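Local coordinates for protein phosphoacetylglucosamine mutase (PDB 5O9X) that catalyses the interconversion of the 6-phosphate and 1-phosphate of N-acetylglucosamine, as a phosphohexomutase-type enzyme that binds sugar phosphates, at residues L49-S54 with T150-E155; Y292-E297 with W444-W449; K398-Q403 with R409-L414; G190-L195 with L225-K230. The protein carries 1 engineered substitution. All blocks are in the same frame, centred on the assembly; numbering follows the deposited sequence.

Interaction 1: L49-S54 with T150-E155; sequences LATLRS and TATEAE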
# COMPACT_ATOMS: atom_id res chain seq x y z
N LEU A 49 7.45 -20.78 -5.79
CA LEU A 49 7.76 -20.18 -4.49
C LEU A 49 6.59 -20.22 -3.49
O LEU A 49 6.79 -20.56 -2.33
CB LEU A 49 8.25 -18.76 -4.66
CG LEU A 49 8.84 -18.30 -3.31
CD1 LEU A 49 10.19 -18.94 -3.00
CD2 LEU A 49 8.97 -16.82 -3.29
N ALA A 50 5.37 -19.86 -3.96
CA ALA A 50 4.19 -19.89 -3.12
C ALA A 50 3.98 -21.30 -2.56
O ALA A 50 3.57 -21.44 -1.41
CB ALA A 50 2.91 -19.43 -3.90
N THR A 51 4.21 -22.31 -3.38
CA THR A 51 4.05 -23.74 -2.92
C THR A 51 5.06 -24.02 -1.76
O THR A 51 4.68 -24.49 -0.69
CB THR A 51 4.31 -24.75 -4.06
OG1 THR A 51 3.34 -24.61 -5.11
CG2 THR A 51 4.20 -26.22 -3.54
N LEU A 52 6.32 -23.64 -1.98
CA LEU A 52 7.35 -23.83 -0.96
C LEU A 52 7.05 -23.07 0.31
O LEU A 52 7.32 -23.58 1.42
CB LEU A 52 8.74 -23.44 -1.49
CG LEU A 52 9.28 -24.35 -2.62
CD1 LEU A 52 10.70 -23.93 -2.97
CD2 LEU A 52 9.28 -25.85 -2.26
N ARG A 53 6.49 -21.85 0.17
CA ARG A 53 6.23 -21.03 1.34
C ARG A 53 5.16 -21.67 2.16
O ARG A 53 5.28 -21.75 3.39
CB ARG A 53 5.82 -19.55 0.98
CG ARG A 53 5.58 -18.64 2.19
CD ARG A 53 6.85 -18.48 2.99
NE ARG A 53 6.73 -17.48 4.04
CZ ARG A 53 7.48 -17.42 5.11
NH1 ARG A 53 8.39 -18.39 5.36
NH2 ARG A 53 7.30 -16.42 5.94
N SER A 54 4.11 -22.11 1.48
CA SER A 54 2.98 -22.68 2.19
C SER A 54 3.43 -23.94 2.93
O SER A 54 3.10 -24.10 4.12
CB SER A 54 1.89 -23.06 1.19
OG SER A 54 0.80 -23.59 1.88
N THR A 150 -0.59 -26.46 -10.27
CA THR A 150 -1.08 -27.78 -10.61
C THR A 150 0.13 -28.72 -10.67
O THR A 150 0.08 -29.84 -10.17
CB THR A 150 -1.82 -27.80 -11.94
OG1 THR A 150 -0.95 -27.27 -12.94
CG2 THR A 150 -3.00 -26.95 -11.91
N ALA A 151 1.24 -28.22 -11.23
CA ALA A 151 2.47 -29.01 -11.34
C ALA A 151 2.99 -29.41 -9.96
O ALA A 151 3.35 -30.55 -9.74
CB ALA A 151 3.52 -28.29 -12.18
N THR A 152 2.96 -28.49 -9.01
CA THR A 152 3.53 -28.74 -7.73
C THR A 152 2.47 -29.37 -6.85
O THR A 152 2.77 -29.67 -5.72
CB THR A 152 4.05 -27.44 -7.03
OG1 THR A 152 2.97 -26.51 -6.88
CG2 THR A 152 5.12 -26.79 -7.83
N GLU A 153 1.26 -29.57 -7.37
CA GLU A 153 0.15 -30.24 -6.65
C GLU A 153 -0.35 -29.43 -5.44
O GLU A 153 -0.84 -29.98 -4.43
CB GLU A 153 0.53 -31.70 -6.23
CG GLU A 153 0.88 -32.61 -7.40
CD GLU A 153 1.47 -33.97 -6.98
OE1 GLU A 153 1.50 -34.30 -5.78
OE2 GLU A 153 1.97 -34.70 -7.87
N ALA A 154 -0.24 -28.10 -5.51
CA ALA A 154 -0.82 -27.30 -4.46
C ALA A 154 -2.36 -27.40 -4.62
O ALA A 154 -2.86 -27.58 -5.75
CB ALA A 154 -0.34 -25.82 -4.61
N GLU A 155 -3.09 -27.31 -3.51
CA GLU A 155 -4.51 -26.95 -3.50
C GLU A 155 -4.57 -25.43 -3.77
O GLU A 155 -3.79 -24.66 -3.14
CB GLU A 155 -5.06 -27.16 -2.10
CG GLU A 155 -6.54 -26.96 -1.90
CD GLU A 155 -6.96 -27.30 -0.46
OE1 GLU A 155 -6.18 -27.94 0.30
OE2 GLU A 155 -8.09 -26.94 -0.09
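T51 and T152 meet end to end through their hydroxyls, and a short hydrogen bond of 2.6 Å joins T51 OG1 to T152 OG1. The geometry is compatible with the proton lying on either oxygen, and no other hydrogen bond links 49-54 with 150-155. Each hydroxyl also bonds to carbonyls about one turn back. T51 OG1 sits beside the backbone N (chi1 -64°), which lets it bond to the carbonyl of G47 while still facing T152. T152 OG1, placed between its backbone N and carbonyl carbon, makes weak bonds to the carbonyls of A148 and L149. T51 OG1 thus has a carbonyl bond as well as its partner across the contact, T152 OG1 only weak ones, which would probably limit their rotation.

T152 lies where helix 138-151 gives way to a turn. E153 adopts positive phi (67°) and closes a Schellman motif, with E153 N bonded to T150 O at 3.1 Å. In the alpha/beta/alpha domain I this turn delivers the chain from helix 138-151 into strand 155-161, an edge strand of the sheet, whose E155 pairs through its backbone with A126 and V128. The E153 side chain leaves the contact as the chain turns, whereas A154 faces helix 40-56.

Apolar contact flanks the hydroxyl pair, T51 CG2 approaching T152 CB at 3.7 Å. The A154 methyl packs beside the T51 hydroxyl oxygen, with A154 CB 3.9 Å from T51 OG1. Y111 of helix 107-118 touches both threonines, while A126 packs on T51 and A154.

Interaction 2: Y292-E297 with W444-W449; sequences YYFLDE and WTPKEW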
# COMPACT_ATOMS: atom_id res chain seq x y z
N TYR A 292 -6.96 12.49 -0.46
CA TYR A 292 -8.12 13.37 -0.45
C TYR A 292 -7.71 14.69 -1.03
O TYR A 292 -6.51 15.01 -1.02
CB TYR A 292 -8.51 13.62 1.08
CG TYR A 292 -9.65 12.68 1.55
CD1 TYR A 292 -9.37 11.31 1.87
CD2 TYR A 292 -10.97 13.16 1.62
CE1 TYR A 292 -10.40 10.43 2.28
CE2 TYR A 292 -12.04 12.32 2.08
CZ TYR A 292 -11.73 10.95 2.38
OH TYR A 292 -12.71 10.09 2.88
N TYR A 293 -8.69 15.50 -1.46
CA TYR A 293 -8.39 16.81 -2.02
C TYR A 293 -9.72 17.52 -2.22
O TYR A 293 -10.80 16.91 -2.14
CB TYR A 293 -7.63 16.73 -3.39
CG TYR A 293 -8.27 15.77 -4.37
CD1 TYR A 293 -9.21 16.22 -5.39
CD2 TYR A 293 -7.93 14.39 -4.30
CE1 TYR A 293 -9.76 15.29 -6.29
CE2 TYR A 293 -8.47 13.48 -5.21
CZ TYR A 293 -9.41 13.93 -6.18
OH TYR A 293 -9.90 12.99 -7.08
N PHE A 294 -9.64 18.84 -2.36
CA PHE A 294 -10.83 19.63 -2.65
C PHE A 294 -10.42 20.92 -3.30
O PHE A 294 -9.23 21.31 -3.19
CB PHE A 294 -11.63 19.94 -1.32
CG PHE A 294 -10.94 20.85 -0.36
CD1 PHE A 294 -11.50 22.12 -0.02
CD2 PHE A 294 -9.77 20.44 0.33
CE1 PHE A 294 -10.89 22.91 0.94
CE2 PHE A 294 -9.17 21.25 1.26
CZ PHE A 294 -9.69 22.50 1.57
N LEU A 295 -11.41 21.60 -3.89
CA LEU A 295 -11.22 22.98 -4.37
C LEU A 295 -11.69 23.91 -3.24
O LEU A 295 -12.82 23.76 -2.77
CB LEU A 295 -12.07 23.22 -5.59
CG LEU A 295 -11.60 22.39 -6.78
CD1 LEU A 295 -12.70 22.30 -7.84
CD2 LEU A 295 -10.28 22.87 -7.37
N ASP A 296 -10.81 24.78 -2.77
CA ASP A 296 -11.17 25.67 -1.64
C ASP A 296 -12.12 26.81 -2.12
O ASP A 296 -12.44 26.89 -3.29
CB ASP A 296 -9.92 26.17 -0.83
CG ASP A 296 -9.05 27.20 -1.58
OD1 ASP A 296 -9.48 27.78 -2.59
OD2 ASP A 296 -7.89 27.43 -1.12
N GLU A 297 -12.56 27.65 -1.18
CA GLU A 297 -13.45 28.79 -1.48
C GLU A 297 -12.92 29.68 -2.62
O GLU A 297 -13.72 30.13 -3.42
CB GLU A 297 -13.80 29.59 -0.20
CG GLU A 297 -12.60 30.07 0.64
CD GLU A 297 -13.01 30.97 1.81
OE1 GLU A 297 -14.13 31.56 1.74
OE2 GLU A 297 -12.24 31.10 2.80
N TRP A 444 -15.27 18.41 11.60
CA TRP A 444 -14.44 19.17 10.66
C TRP A 444 -14.88 19.00 9.23
O TRP A 444 -15.45 17.91 8.86
CB TRP A 444 -13.00 18.59 10.71
CG TRP A 444 -12.13 19.17 11.74
CD1 TRP A 444 -12.49 20.06 12.78
CD2 TRP A 444 -10.78 18.84 11.94
NE1 TRP A 444 -11.38 20.35 13.51
CE2 TRP A 444 -10.33 19.59 13.07
CE3 TRP A 444 -9.85 18.01 11.24
CZ2 TRP A 444 -9.01 19.55 13.52
CZ3 TRP A 444 -8.52 17.96 11.72
CH2 TRP A 444 -8.12 18.71 12.82
N THR A 445 -14.67 20.06 8.44
CA THR A 445 -14.72 19.97 6.95
C THR A 445 -13.30 19.88 6.41
O THR A 445 -12.36 20.04 7.20
CB THR A 445 -15.36 21.22 6.29
OG1 THR A 445 -14.49 22.36 6.44
CG2 THR A 445 -16.79 21.55 6.91
N PRO A 446 -13.11 19.69 5.07
CA PRO A 446 -11.69 19.68 4.59
C PRO A 446 -10.91 21.01 4.90
O PRO A 446 -9.71 20.98 5.16
CB PRO A 446 -11.83 19.51 3.05
CG PRO A 446 -13.15 18.71 2.88
CD PRO A 446 -14.05 19.15 4.04
N LYS A 447 -11.61 22.11 4.90
CA LYS A 447 -11.00 23.39 5.39
C LYS A 447 -10.24 23.22 6.72
O LYS A 447 -9.07 23.66 6.81
CB LYS A 447 -12.10 24.49 5.56
CG LYS A 447 -11.50 25.81 6.11
CD LYS A 447 -12.57 26.89 6.32
CE LYS A 447 -11.85 28.22 6.62
NZ LYS A 447 -12.74 29.15 7.36
N GLU A 448 -10.90 22.70 7.80
CA GLU A 448 -10.21 22.53 9.10
C GLU A 448 -9.11 21.53 9.09
O GLU A 448 -8.04 21.68 9.75
CB GLU A 448 -11.21 22.16 10.24
CG GLU A 448 -12.11 23.35 10.64
CD GLU A 448 -13.26 23.59 9.69
OE1 GLU A 448 -13.74 22.63 9.05
OE2 GLU A 448 -13.70 24.73 9.56
N TRP A 449 -9.29 20.46 8.32
CA TRP A 449 -8.25 19.48 8.21
C TRP A 449 -7.01 20.09 7.49
O TRP A 449 -5.89 19.91 7.95
CB TRP A 449 -8.82 18.26 7.39
CG TRP A 449 -7.89 17.06 7.26
CD1 TRP A 449 -6.66 16.83 7.90
CD2 TRP A 449 -8.11 15.93 6.42
NE1 TRP A 449 -6.17 15.60 7.51
CE2 TRP A 449 -7.03 15.03 6.59
CE3 TRP A 449 -9.13 15.60 5.51
CZ2 TRP A 449 -6.92 13.82 5.86
CZ3 TRP A 449 -9.03 14.38 4.83
CH2 TRP A 449 -7.95 13.51 5.00
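F294 and P446 are the residues whose CA atoms come nearest, 7.3 Å apart, where strand 290-295 passes the first turn of helix 446-451. The strand belongs to the mixed sheet of domain II, antiparallel to its neighbours 279-283 and 301-304; the helix follows helix 428-442 and packs on it. Alternation along the strand turns Y292 and F294 toward the helix and Y293 away. T445 is the N-cap, and E448 reaches back to it: E448 OE1 accepts from T445 N at 2.8 Å, as in one half of a capping box, and from T445 OG1 at 2.7 Å. Two donors on one oxygen pin the turn that carries P446.

P446 lies over the F294 ring in a CH-pi contact, its CB 3.6 Å from the ring centroid of F294 and 13° off the normal. F294 holds CG between its backbone N and carbonyl carbon (chi1 68°), which lifts the ring from the strand to the proline.

One helical turn further, W449 presents an edge to the face of Y292 in an offset edge-to-face pair, the centroid of the W449 six-membered ring 5.4 Å from that of Y292 and the planes at 60°. The touching edge belongs to that six-membered ring, W449 CZ3 lying 3.7 Å from Y292 CG. Y292 OH bonds to E436 and W449 NE1 to the carbonyl of R308.

E297 OE2 and K447 NZ, 5.0 Å apart, carry opposite charges that may attract weakly, though not in contact. No hydrogen bond crosses between 292-297 and 444-449, which implies that aromatic and proline surfaces hold them together.

Interaction 3: K398-Q403 with R409-L414; sequences KNTEPQ and RSLECL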
# COMPACT_ATOMS: atom_id res chain seq x y z
N LYS A 398 -9.67 -3.51 24.87
CA LYS A 398 -10.73 -4.48 25.09
C LYS A 398 -11.18 -4.52 26.57
O LYS A 398 -12.38 -4.58 26.83
CB LYS A 398 -10.30 -5.90 24.64
CG LYS A 398 -11.44 -6.94 24.63
CD LYS A 398 -10.92 -8.37 24.58
CE LYS A 398 -12.08 -9.32 24.33
NZ LYS A 398 -11.61 -10.68 23.91
N ASN A 399 -10.23 -4.47 27.50
CA ASN A 399 -10.49 -4.82 28.91
C ASN A 399 -10.61 -3.68 29.88
O ASN A 399 -10.99 -3.93 31.00
CB ASN A 399 -9.39 -5.76 29.44
CG ASN A 399 -9.32 -7.06 28.65
OD1 ASN A 399 -10.32 -7.54 28.12
ND2 ASN A 399 -8.12 -7.63 28.58
N THR A 400 -10.24 -2.45 29.49
CA THR A 400 -10.31 -1.30 30.40
C THR A 400 -11.78 -1.13 30.83
O THR A 400 -12.67 -1.28 30.00
CB THR A 400 -9.83 -0.02 29.68
OG1 THR A 400 -8.40 -0.09 29.57
CG2 THR A 400 -10.16 1.23 30.49
N GLU A 401 -12.04 -0.83 32.10
CA GLU A 401 -13.43 -0.52 32.51
C GLU A 401 -13.49 0.93 32.98
O GLU A 401 -13.00 1.25 34.04
CB GLU A 401 -13.88 -1.46 33.62
CG GLU A 401 -14.10 -2.91 33.22
CD GLU A 401 -14.02 -3.81 34.46
OE1 GLU A 401 -14.69 -3.49 35.48
OE2 GLU A 401 -13.23 -4.79 34.45
N PRO A 402 -14.04 1.85 32.18
CA PRO A 402 -13.73 3.24 32.61
C PRO A 402 -14.79 3.76 33.63
O PRO A 402 -15.82 3.17 33.72
CB PRO A 402 -13.74 4.01 31.26
CG PRO A 402 -13.99 2.98 30.19
CD PRO A 402 -14.71 1.83 30.88
N GLN A 403 -14.44 4.78 34.39
CA GLN A 403 -15.23 5.31 35.50
C GLN A 403 -16.57 5.84 34.95
O GLN A 403 -17.54 5.64 35.59
CB GLN A 403 -14.50 6.45 36.30
CG GLN A 403 -15.34 7.11 37.48
CD GLN A 403 -15.13 8.65 37.71
OE1 GLN A 403 -14.52 9.05 38.71
NE2 GLN A 403 -15.68 9.50 36.80
N ARG A 409 -17.86 5.79 26.11
CA ARG A 409 -18.17 6.08 24.68
C ARG A 409 -16.85 6.14 23.85
O ARG A 409 -16.76 5.59 22.74
CB ARG A 409 -18.96 7.41 24.54
CG ARG A 409 -20.43 7.26 24.97
CD ARG A 409 -21.30 8.49 24.63
NE ARG A 409 -20.90 9.69 25.42
CZ ARG A 409 -21.38 10.01 26.62
NH1 ARG A 409 -22.26 9.23 27.20
NH2 ARG A 409 -20.99 11.10 27.22
N SER A 410 -15.84 6.84 24.40
CA SER A 410 -14.55 6.92 23.72
C SER A 410 -13.88 5.57 23.63
O SER A 410 -13.28 5.23 22.57
CB SER A 410 -13.69 7.93 24.45
OG SER A 410 -14.15 9.25 24.09
N LEU A 411 -13.96 4.78 24.72
CA LEU A 411 -13.39 3.45 24.67
C LEU A 411 -14.06 2.60 23.58
O LEU A 411 -13.36 1.91 22.75
CB LEU A 411 -13.42 2.74 26.06
CG LEU A 411 -12.65 1.40 26.08
CD1 LEU A 411 -11.14 1.67 26.14
CD2 LEU A 411 -13.02 0.63 27.34
N GLU A 412 -15.39 2.66 23.50
CA GLU A 412 -16.12 1.90 22.50
C GLU A 412 -15.77 2.37 21.08
O GLU A 412 -15.73 1.57 20.18
CB GLU A 412 -17.65 1.99 22.71
CG GLU A 412 -18.14 0.89 23.69
CD GLU A 412 -19.57 1.10 24.24
OE1 GLU A 412 -20.52 1.27 23.43
OE2 GLU A 412 -19.75 1.09 25.49
N CYS A 413 -15.58 3.69 20.90
CA CYS A 413 -15.17 4.20 19.58
C CYS A 413 -13.79 3.60 19.25
O CYS A 413 -13.59 3.08 18.16
CB CYS A 413 -15.16 5.74 19.62
SG CYS A 413 -14.94 6.39 17.95
N LEU A 414 -12.86 3.58 20.19
CA LEU A 414 -11.55 2.98 19.90
C LEU A 414 -11.64 1.53 19.52
O LEU A 414 -10.95 1.06 18.61
CB LEU A 414 -10.57 3.10 21.09
CG LEU A 414 -9.80 4.37 21.24
CD1 LEU A 414 -9.18 4.35 22.63
CD2 LEU A 414 -8.71 4.46 20.13
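The short connection between helices 391-399 and 405-420 folds back on itself where L411 meets T400 and P402. L411 projects from the second helix with CG anti to its backbone N; chi1 (-172°) turns CG to the connection, and chi2 near +77° sets CD2 against it. CD2 is the branch that does most of the touching: L411 CD2 lies 3.3 Å from the carbonyl T400 O and 3.8 Å from P402 CG. The other methyl rests against the threonine, L411 CD1 being 4.1 Å from T400 CB.

T400 is the first residue to leave helical geometry after helix 391-399. From there the chain runs extended, and its alternation turns T400 and P402 toward L411 and E401 away. Leucine thus bridges two residues of the same face of the connection, crossing the proline ring at a slant, with L411 CB itself 4.2 Å from P402 CG. The backbones keep some distance, P402 CA to L411 CA measuring 8.0 Å, and the contact is made by side chains and the T400 carbonyl.

This pairing lies in domain III, toward the periphery of the chain. No hydrogen bond crosses between the segments; the hydroxyl of T400 is turned back to its own helix, where it bonds to the carbonyl of T396. I326 touches both T400 and L411 and so extends the apolar patch, while P402 also packs on Q407 and Q408 at the start of the second helix. On another side of that helix, S410 OG bonds to S323 OG of helix 306-324.

Interaction 4: G190-L195 with L225-K230; sequences GYYEKL and LRELIK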
# COMPACT_ATOMS: atom_id res chain seq x y z
N GLY A 190 -17.91 -11.45 3.02
CA GLY A 190 -17.47 -11.35 4.39
C GLY A 190 -16.67 -10.05 4.61
O GLY A 190 -16.81 -9.35 5.62
N TYR A 191 -15.84 -9.73 3.63
CA TYR A 191 -15.08 -8.42 3.65
C TYR A 191 -16.03 -7.21 3.76
O TYR A 191 -15.85 -6.37 4.66
CB TYR A 191 -14.22 -8.34 2.39
CG TYR A 191 -13.54 -7.00 2.14
CD1 TYR A 191 -12.30 -6.76 2.70
CD2 TYR A 191 -14.18 -5.98 1.37
CE1 TYR A 191 -11.65 -5.54 2.48
CE2 TYR A 191 -13.56 -4.72 1.20
CZ TYR A 191 -12.32 -4.52 1.75
OH TYR A 191 -11.67 -3.33 1.59
N TYR A 192 -17.09 -7.16 2.94
CA TYR A 192 -18.02 -6.00 2.99
C TYR A 192 -18.77 -5.94 4.32
O TYR A 192 -18.95 -4.83 4.90
CB TYR A 192 -19.08 -6.04 1.88
CG TYR A 192 -18.46 -6.03 0.48
CD1 TYR A 192 -17.44 -5.11 0.15
CD2 TYR A 192 -18.86 -6.97 -0.48
CE1 TYR A 192 -16.80 -5.14 -1.15
CE2 TYR A 192 -18.26 -7.02 -1.76
CZ TYR A 192 -17.25 -6.12 -2.08
OH TYR A 192 -16.68 -6.17 -3.32
N GLU A 193 -19.17 -7.13 4.81
CA GLU A 193 -19.91 -7.25 6.08
C GLU A 193 -19.07 -6.73 7.26
O GLU A 193 -19.56 -5.99 8.16
CB GLU A 193 -20.28 -8.73 6.29
CG GLU A 193 -21.41 -9.10 5.37
CD GLU A 193 -21.82 -10.57 5.46
OE1 GLU A 193 -21.03 -11.39 5.99
OE2 GLU A 193 -22.96 -10.88 5.01
N LYS A 194 -17.80 -7.11 7.27
CA LYS A 194 -16.90 -6.67 8.36
C LYS A 194 -16.67 -5.17 8.34
O LYS A 194 -16.77 -4.50 9.40
CB LYS A 194 -15.55 -7.38 8.27
CG LYS A 194 -14.66 -7.18 9.52
CD LYS A 194 -13.26 -7.73 9.16
CE LYS A 194 -12.23 -7.52 10.28
NZ LYS A 194 -12.61 -8.33 11.45
N LEU A 195 -16.33 -4.63 7.16
CA LEU A 195 -16.16 -3.17 7.04
C LEU A 195 -17.45 -2.45 7.42
O LEU A 195 -17.43 -1.49 8.27
CB LEU A 195 -15.70 -2.78 5.62
CG LEU A 195 -14.20 -2.71 5.39
CD1 LEU A 195 -13.65 -4.11 5.38
CD2 LEU A 195 -14.02 -2.08 3.98
N LEU A 225 -16.18 -0.81 -4.56
CA LEU A 225 -16.68 0.21 -3.60
C LEU A 225 -18.22 0.32 -3.78
O LEU A 225 -18.94 0.48 -2.79
CB LEU A 225 -16.06 1.59 -3.90
CG LEU A 225 -16.62 2.80 -3.10
CD1 LEU A 225 -16.39 2.50 -1.63
CD2 LEU A 225 -15.76 3.97 -3.55
N ARG A 226 -18.73 0.32 -5.04
CA ARG A 226 -20.19 0.33 -5.29
C ARG A 226 -20.86 -0.84 -4.57
O ARG A 226 -21.94 -0.66 -4.04
CB ARG A 226 -20.46 0.22 -6.81
CG ARG A 226 -21.96 0.06 -7.23
CD ARG A 226 -22.09 -0.27 -8.77
NE ARG A 226 -21.49 0.87 -9.24
CZ ARG A 226 -20.42 1.06 -9.98
NH1 ARG A 226 -19.78 0.17 -10.75
NH2 ARG A 226 -20.11 2.32 -9.99
N GLU A 227 -20.24 -2.02 -4.59
CA GLU A 227 -20.76 -3.18 -3.88
C GLU A 227 -20.78 -2.99 -2.34
O GLU A 227 -21.79 -3.29 -1.70
CB GLU A 227 -19.97 -4.46 -4.24
CG GLU A 227 -20.60 -5.82 -3.87
CD GLU A 227 -22.01 -6.11 -4.42
OE1 GLU A 227 -22.46 -5.47 -5.42
OE2 GLU A 227 -22.70 -6.98 -3.80
N LEU A 228 -19.66 -2.51 -1.78
CA LEU A 228 -19.55 -2.21 -0.37
C LEU A 228 -20.69 -1.27 0.05
O LEU A 228 -21.25 -1.46 1.12
CB LEU A 228 -18.16 -1.55 -0.04
CG LEU A 228 -18.16 -0.94 1.40
CD1 LEU A 228 -18.27 -2.05 2.45
CD2 LEU A 228 -16.79 -0.19 1.48
N ILE A 229 -21.06 -0.29 -0.79
CA ILE A 229 -22.06 0.72 -0.39
C ILE A 229 -23.44 0.07 -0.10
O ILE A 229 -24.14 0.49 0.83
CB ILE A 229 -22.14 1.74 -1.48
CG1 ILE A 229 -20.90 2.62 -1.31
CG2 ILE A 229 -23.40 2.66 -1.38
CD1 ILE A 229 -20.67 3.54 -2.49
N LYS A 230 -23.76 -0.99 -0.81
CA LYS A 230 -25.00 -1.77 -0.48
C LYS A 230 -25.01 -2.32 0.91
O LYS A 230 -26.09 -2.48 1.47
CB LYS A 230 -25.12 -2.93 -1.40
CG LYS A 230 -25.21 -2.52 -2.87
CD LYS A 230 -25.34 -3.83 -3.63
CE LYS A 230 -25.25 -3.60 -5.13
NZ LYS A 230 -25.20 -4.99 -5.74
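Y192 is the central side chain where helix 188-202 crosses helix 221-231, the helix of a beta-alpha-beta crossover between the parallel strands 212-215 and 240-243. The two short segments approach to 9.3 Å between axes at a crossing angle of -57°, and the tyrosine lies between them.

At its base, Y192 CB lies 4.1 Å from L228 CD1. With CG beside the backbone N (chi1 -59°), the ring swings out across the second helix. CG and CD1 lie by L228 CA, Y192 CD1 also coming within 3.6 Å of L228 CB; CE1 is by L228 N and CB, that nitrogen sitting above one face, offset toward the rim. CD2 and CZ lie by E227 CG on the bent glutamate chain, and Y192 CE2 is 3.4 Å from E227 CG. At the tip, Y192 OH is 3.8 Å from E227 CB, but its hydrogen bonds go to E188 and Q166, so the phenol is fixed at its end as well as along its sides.

One turn after Y192, L195 CB is 4.1 Å from L228 CD1, and I429 of helix 428-442 touches both leucines. Beyond the ring, the E227 carboxylate turns to its own helix, where K230 NZ forms a salt bridge of 2.8 Å with E227 OE1, meeting that oxygen on its syn side, 23° out of the carboxylate plane.

In the fold
From the N terminus, interaction 1 is the first to close, joining 49-54 to 150-155 across 95 intervening residues and tying helix 40-56 to the turn into an edge strand of the domain I sheet. Interaction 4 follows with a short loop that links two helices of domain II. Interaction 2 then opens at 292-297 and closes only at 444-449, joining strand 290-295 of the domain II sheet to helix 446-451; interaction 3, a local pairing of consecutive helices, falls wholly within that span. No two loops cross. Interactions 1 and 2 lie on opposite sides of the chain's centre, about 49 Å between centres, whereas interactions 2 and 4 come within about 9 Å at their nearest atoms without touching.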